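PDB 5MZ5: ALDH21) from Physcomitrella patens subsp. patens, which oxidises succinic semialdehyde to succinate, using NADP(+) as the coenzyme. Local coordinates for residues G441-I446 and Q479-L484; I321-L326 and D470-R475. All blocks are in the same frame, centred on the assembly; numbering follows the deposited sequence.

Contact 1. Residues G441-I446 and Q479-L484; sequences GLQSGI and QPYGGL
The Tyr-481 ring has Leu-442 CD1 over one face, 4.0 Å from Tyr-481 CZ. The guanidinium of Arg-475 lies over the opposite face in a cation-pi contact. At the ring edge, near its plane, sits Gln-443 OE1, 3.6 Å from Tyr-481 CD1. The Gln-443 amide is turned 71° to the ring. It is nearly coplanar with the amide of Gln-479, which comes from the opposite direction and brings NE2 within 2.9 Å of Gln-443 OE1. Leu-442 reaches the ring because CG lies anti to the backbone N (chi1 -165°). Its CD2 touches Tyr-481 OH, while CD1 also rests on the backbone of Gly-482, 3.4 Å from that residue's C.

Gln-443 begins strand 443-447 of the mixed sheet in this aldehyde dehydrogenase fold. Residues 479-484 belong to the long loop that follows strand 465-468 and carries the succinate-binding Tyr-481. In this model the Tyr-481 hydroxyl is hydrogen-bonded to a glycerol.

Gln-443 is held at both ends of its amide. NE2 donates to the carbonyls of Pro-472 and Leu-474. Gln-443 OE1 accepts from a water 3.0 Å away, and the same water accepts from Gly-482 N. Gln-479 OE1 takes the backbone N-H of Val-476.

Further along, the backbones meet directly. Leu-484 N donates to Gly-441 O at 2.8 Å. The bond is nearly straight (171° at the hydrogen), although the donor stands well above the carbonyl plane. Gly-483 CA passes 3.2 Å from Gly-441 O, and a beta carbon there would run into that oxygen and Leu-442 CA. Leu-484 also packs on Glu-503 of the second subunit.

Contact 2. Residues I321-L326 and D470-R475; sequences IHMQRL and DSPALR
Ser-471, whose CB faces the sulfur of Met-323, gives its backbone N-H to Asp-470 OD1 at 2.7 Å. The carboxylate is met on its anti side. Asp-470 OD2 forms salt bridges with Arg-307 and with Arg-510 of the second subunit. Ser-471 OG in turn accepts from Ala-473 N at 3.1 Å, which makes an ST turn. It lies in a type I beta turn from Ser-471 to Leu-474.

The turn presents Pro-472 and Ala-473 to the chain entering strand 323-329. This strand lies in the same sheet as strand 290-294, which Pro-472 also touches. Ile-321 directly follows Cys-320, which binds succinate and NADP(+). Arg-475, at the far end of the turn segment, is also a succinate-binding residue.

Ile-321 gives the largest share of the buried surface. With Ile-321 CG1 between the backbone N and the carbonyl carbon (chi1 57°), Ile-321 CD1 comes to 3.3 Å from Ala-473 O. It also meets Arg-475 CB. Ile-321 CB lies near Pro-472 O. With an alanine here, a gap would probably open beside the Ala-473 carbonyl and Arg-475 CB, leaving the root of the arginine less firmly placed.

Ile-321 O receives a CA-H...O contact from Ala-473 CA at 3.3 Å. Met-323 lays CB and CG obliquely against the Pro-472 ring, with CB 3.8 Å from Pro-472 CG.

How the contacts relate
The centres of contacts 1 and 2 are about 9 Å apart, on the same side of the chain's centre. Along the chain their segments alternate: 321-326, 441-446, 470-475, then 479-484. The first two feed strands 323-329 and 443-447, which flank strand 290-294 in one mixed sheet, all three running parallel. The last two lie in a single loop between strands 465-468 and 488-489. This loop therefore crosses the starts of both strands in turn. It carries Arg-475 in contact 2 and Tyr-481 in contact 1, and so brings two succinate-binding residues together. Both contacts also touch the second subunit, which places this pocket wall close to the subunit interface.

Contact 1. Residues G441-I446 and Q479-L484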
loop_
_atom_site.group_PDB
_atom_site.type_symbol
_atom_site.label_atom_id
_atom_site.label_comp_id
_atom_site.label_asym_id
_atom_site.label_seq_id
_atom_site.Cartn_x
_atom_site.Cartn_y
_atom_site.Cartn_z
ATOM N N GLY A 441 20.106 -2.825 -20.441
ATOM C CA GLY A 441 19.603 -1.874 -19.455
ATOM C C GLY A 441 19.243 -2.512 -18.137
ATOM O O GLY A 441 18.143 -2.313 -17.632
ATOM N N LEU A 442 20.174 -3.276 -17.568
ATOM C CA LEU A 442 19.942 -4.002 -16.328
ATOM C C LEU A 442 20.233 -3.145 -15.103
ATOM O O LEU A 442 19.298 -2.738 -14.405
ATOM C CB LEU A 442 20.738 -5.330 -16.373
ATOM C CG LEU A 442 20.458 -6.476 -15.387
ATOM C CD1 LEU A 442 19.042 -6.541 -14.936
ATOM C CD2 LEU A 442 20.834 -7.800 -15.995
ATOM N N GLN A 443 21.510 -2.842 -14.854
ATOM C CA GLN A 443 21.937 -2.026 -13.721
ATOM C C GLN A 443 23.079 -1.107 -14.097
ATOM O O GLN A 443 23.779 -1.347 -15.075
ATOM C CB GLN A 443 22.290 -2.880 -12.479
ATOM C CG GLN A 443 21.075 -3.545 -11.849
ATOM C CD GLN A 443 21.206 -4.058 -10.440
ATOM O OE1 GLN A 443 20.215 -4.446 -9.834
ATOM N NE2 GLN A 443 22.405 -4.087 -9.874
ATOM N N SER A 444 23.226 -0.026 -13.342
ATOM C CA SER A 444 24.280 0.986 -13.478
ATOM C C SER A 444 24.747 1.362 -12.077
ATOM O O SER A 444 23.995 1.206 -11.118
ATOM C CB SER A 444 23.738 2.221 -14.182
ATOM O OG SER A 444 23.706 2.025 -15.583
ATOM N N GLY A 445 25.977 1.846 -11.979
ATOM C CA GLY A 445 26.583 2.286 -10.737
ATOM C C GLY A 445 27.039 3.725 -10.854
ATOM O O GLY A 445 27.366 4.187 -11.949
ATOM N N ILE A 446 27.026 4.455 -9.726
ATOM C CA ILE A 446 27.485 5.843 -9.648
ATOM C C ILE A 446 28.117 6.161 -8.274
ATOM O O ILE A 446 27.459 6.012 -7.241
ATOM C CB ILE A 446 26.396 6.904 -10.054
ATOM C CG1 ILE A 446 26.953 8.347 -9.885
ATOM C CG2 ILE A 446 25.060 6.709 -9.290
ATOM C CD1 ILE A 446 26.121 9.451 -10.340
ATOM N N GLN A 479 15.140 -6.777 -3.510
ATOM C CA GLN A 479 14.978 -5.629 -4.402
ATOM C C GLN A 479 14.270 -6.002 -5.724
ATOM O O GLN A 479 14.413 -7.151 -6.161
ATOM C CB GLN A 479 16.353 -4.994 -4.695
ATOM C CG GLN A 479 17.045 -5.526 -5.961
ATOM C CD GLN A 479 18.407 -4.958 -6.173
ATOM O OE1 GLN A 479 19.222 -4.887 -5.245
ATOM N NE2 GLN A 479 18.687 -4.557 -7.404
ATOM N N PRO A 480 13.566 -5.063 -6.416
ATOM C CA PRO A 480 13.047 -5.410 -7.759
ATOM C C PRO A 480 14.251 -5.462 -8.715
ATOM O O PRO A 480 14.976 -4.477 -8.872
ATOM C CB PRO A 480 12.060 -4.288 -8.076
ATOM C CG PRO A 480 12.513 -3.125 -7.238
ATOM C CD PRO A 480 13.273 -3.654 -6.050
ATOM N N TYR A 481 14.539 -6.655 -9.229
ATOM C CA TYR A 481 15.693 -6.892 -10.086
ATOM C C TYR A 481 15.263 -7.275 -11.500
ATOM O O TYR A 481 14.484 -8.201 -11.696
ATOM C CB TYR A 481 16.612 -7.956 -9.443
ATOM C CG TYR A 481 17.729 -8.428 -10.349
ATOM C CD1 TYR A 481 18.929 -7.726 -10.432
ATOM C CD2 TYR A 481 17.578 -9.566 -11.140
ATOM C CE1 TYR A 481 19.957 -8.154 -11.272
ATOM C CE2 TYR A 481 18.587 -9.984 -12.005
ATOM C CZ TYR A 481 19.780 -9.284 -12.057
ATOM O OH TYR A 481 20.773 -9.712 -12.911
ATOM N N GLY A 482 15.808 -6.565 -12.467
ATOM C CA GLY A 482 15.484 -6.766 -13.869
ATOM C C GLY A 482 15.820 -5.534 -14.666
ATOM O O GLY A 482 16.378 -4.567 -14.128
ATOM N N GLY A 483 15.523 -5.567 -15.952
ATOM C CA GLY A 483 15.921 -4.432 -16.762
ATOM C C GLY A 483 15.052 -3.982 -17.903
ATOM O O GLY A 483 13.934 -4.459 -18.119
ATOM N N LEU A 484 15.610 -3.012 -18.615
ATOM C CA LEU A 484 15.025 -2.388 -19.788
ATOM C C LEU A 484 15.791 -2.881 -20.986
ATOM O O LEU A 484 16.796 -3.598 -20.833
ATOM C CB LEU A 484 15.130 -0.840 -19.673
ATOM C CG LEU A 484 14.542 -0.185 -18.408
ATOM C CD1 LEU A 484 14.601 1.346 -18.516
ATOM C CD2 LEU A 484 13.109 -0.644 -18.142
HETATM O O HOH W 1 17.693 -4.198 -11.472
#

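Contact 2. Residues I321-L326 and D470-R475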
loop_
_atom_site.group_PDB
_atom_site.type_symbol
_atom_site.label_atom_id
_atom_site.label_comp_id
_atom_site.label_asym_id
_atom_site.label_seq_id
_atom_site.Cartn_x
_atom_site.Cartn_y
_atom_site.Cartn_z
ATOM N N ILE A 321 25.084 -8.647 -14.100
ATOM C CA ILE A 321 25.319 -7.297 -13.558
ATOM C C ILE A 321 26.828 -7.020 -13.329
ATOM O O ILE A 321 27.180 -6.090 -12.608
ATOM C CB ILE A 321 24.450 -6.945 -12.320
ATOM C CG1 ILE A 321 24.645 -7.966 -11.155
ATOM C CG2 ILE A 321 22.988 -6.781 -12.745
ATOM C CD1 ILE A 321 23.815 -7.671 -9.827
ATOM N N HIS A 322 27.708 -7.797 -13.991
ATOM C CA HIS A 322 29.154 -7.583 -13.976
ATOM C C HIS A 322 29.442 -6.146 -14.460
ATOM O O HIS A 322 28.790 -5.684 -15.392
ATOM C CB HIS A 322 29.817 -8.612 -14.913
ATOM C CG HIS A 322 31.165 -8.210 -15.450
ATOM N ND1 HIS A 322 31.428 -8.212 -16.808
ATOM C CD2 HIS A 322 32.294 -7.858 -14.788
ATOM C CE1 HIS A 322 32.679 -7.806 -16.929
ATOM N NE2 HIS A 322 33.240 -7.582 -15.740
ATOM N N MET A 323 30.357 -5.415 -13.792
ATOM C CA MET A 323 30.701 -4.050 -14.228
ATOM C C MET A 323 31.660 -4.164 -15.422
ATOM O O MET A 323 32.856 -4.437 -15.262
ATOM C CB MET A 323 31.289 -3.219 -13.081
ATOM C CG MET A 323 31.647 -1.782 -13.456
ATOM S SD MET A 323 32.733 -1.059 -12.190
ATOM C CE MET A 323 34.304 -1.838 -12.642
ATOM N N GLN A 324 31.106 -4.008 -16.628
ATOM C CA GLN A 324 31.865 -4.139 -17.871
ATOM C C GLN A 324 32.533 -2.830 -18.293
ATOM O O GLN A 324 33.598 -2.870 -18.897
ATOM C CB GLN A 324 30.957 -4.670 -18.988
ATOM C CG GLN A 324 31.726 -5.168 -20.213
ATOM C CD GLN A 324 30.798 -5.789 -21.226
ATOM O OE1 GLN A 324 29.957 -6.637 -20.902
ATOM N NE2 GLN A 324 30.911 -5.366 -22.474
ATOM N N ARG A 325 31.895 -1.682 -17.990
ATOM C CA ARG A 325 32.379 -0.359 -18.402
ATOM C C ARG A 325 32.551 0.574 -17.208
ATOM O O ARG A 325 31.654 0.692 -16.364
ATOM C CB ARG A 325 31.443 0.272 -19.454
ATOM C CG ARG A 325 31.234 -0.582 -20.715
ATOM C CD ARG A 325 30.214 0.043 -21.640
ATOM N NE ARG A 325 28.836 -0.056 -21.141
ATOM C CZ ARG A 325 27.949 0.932 -21.185
ATOM N NH1 ARG A 325 26.705 0.731 -20.774
ATOM N NH2 ARG A 325 28.294 2.127 -21.656
ATOM N N LEU A 326 33.732 1.208 -17.134
ATOM C CA LEU A 326 34.081 2.102 -16.047
ATOM C C LEU A 326 34.417 3.488 -16.599
ATOM O O LEU A 326 35.363 3.623 -17.373
ATOM C CB LEU A 326 35.247 1.501 -15.233
ATOM C CG LEU A 326 35.788 2.269 -14.026
ATOM C CD1 LEU A 326 34.656 2.768 -13.081
ATOM C CD2 LEU A 326 36.820 1.427 -13.280
ATOM N N ASP A 470 28.305 2.373 -4.833
ATOM C CA ASP A 470 28.709 0.986 -5.007
ATOM C C ASP A 470 28.635 0.745 -6.516
ATOM O O ASP A 470 28.053 1.555 -7.253
ATOM C CB ASP A 470 27.867 -0.025 -4.183
ATOM C CG ASP A 470 28.563 -1.358 -3.891
ATOM O OD1 ASP A 470 29.493 -1.731 -4.645
ATOM O OD2 ASP A 470 28.177 -2.025 -2.918
ATOM N N SER A 471 29.280 -0.328 -6.974
ATOM C CA SER A 471 29.332 -0.720 -8.371
ATOM C C SER A 471 27.964 -1.312 -8.772
ATOM O O SER A 471 27.191 -1.701 -7.875
ATOM C CB SER A 471 30.447 -1.744 -8.587
ATOM O OG SER A 471 29.914 -3.059 -8.540
ATOM N N PRO A 472 27.674 -1.448 -10.096
ATOM C CA PRO A 472 26.377 -2.031 -10.518
ATOM C C PRO A 472 26.202 -3.521 -10.182
ATOM O O PRO A 472 25.119 -4.062 -10.417
ATOM C CB PRO A 472 26.391 -1.844 -12.050
ATOM C CG PRO A 472 27.870 -1.777 -12.412
ATOM C CD PRO A 472 28.487 -1.035 -11.269
ATOM N N ALA A 473 27.254 -4.195 -9.672
ATOM C CA ALA A 473 27.186 -5.620 -9.368
ATOM C C ALA A 473 26.429 -5.954 -8.058
ATOM O O ALA A 473 26.295 -7.127 -7.708
ATOM C CB ALA A 473 28.575 -6.238 -9.384
ATOM N N LEU A 474 25.838 -4.949 -7.414
ATOM C CA LEU A 474 25.080 -5.126 -6.186
ATOM C C LEU A 474 23.630 -5.555 -6.411
ATOM O O LEU A 474 22.899 -4.933 -7.175
ATOM C CB LEU A 474 25.164 -3.861 -5.313
ATOM C CG LEU A 474 24.478 -3.886 -3.933
ATOM C CD1 LEU A 474 25.103 -4.939 -3.011
ATOM C CD2 LEU A 474 24.559 -2.511 -3.282
ATOM N N ARG A 475 23.229 -6.631 -5.731
ATOM C CA ARG A 475 21.866 -7.120 -5.712
ATOM C C ARG A 475 21.453 -7.598 -4.317
ATOM O O ARG A 475 22.098 -8.480 -3.746
ATOM C CB ARG A 475 21.611 -8.228 -6.752
ATOM C CG ARG A 475 20.110 -8.620 -6.791
ATOM C CD ARG A 475 19.854 -9.896 -7.551
ATOM N NE ARG A 475 18.431 -10.236 -7.550
ATOM C CZ ARG A 475 17.906 -11.257 -8.217
ATOM N NH1 ARG A 475 18.684 -12.069 -8.921
ATOM N NH2 ARG A 475 16.595 -11.458 -8.205
#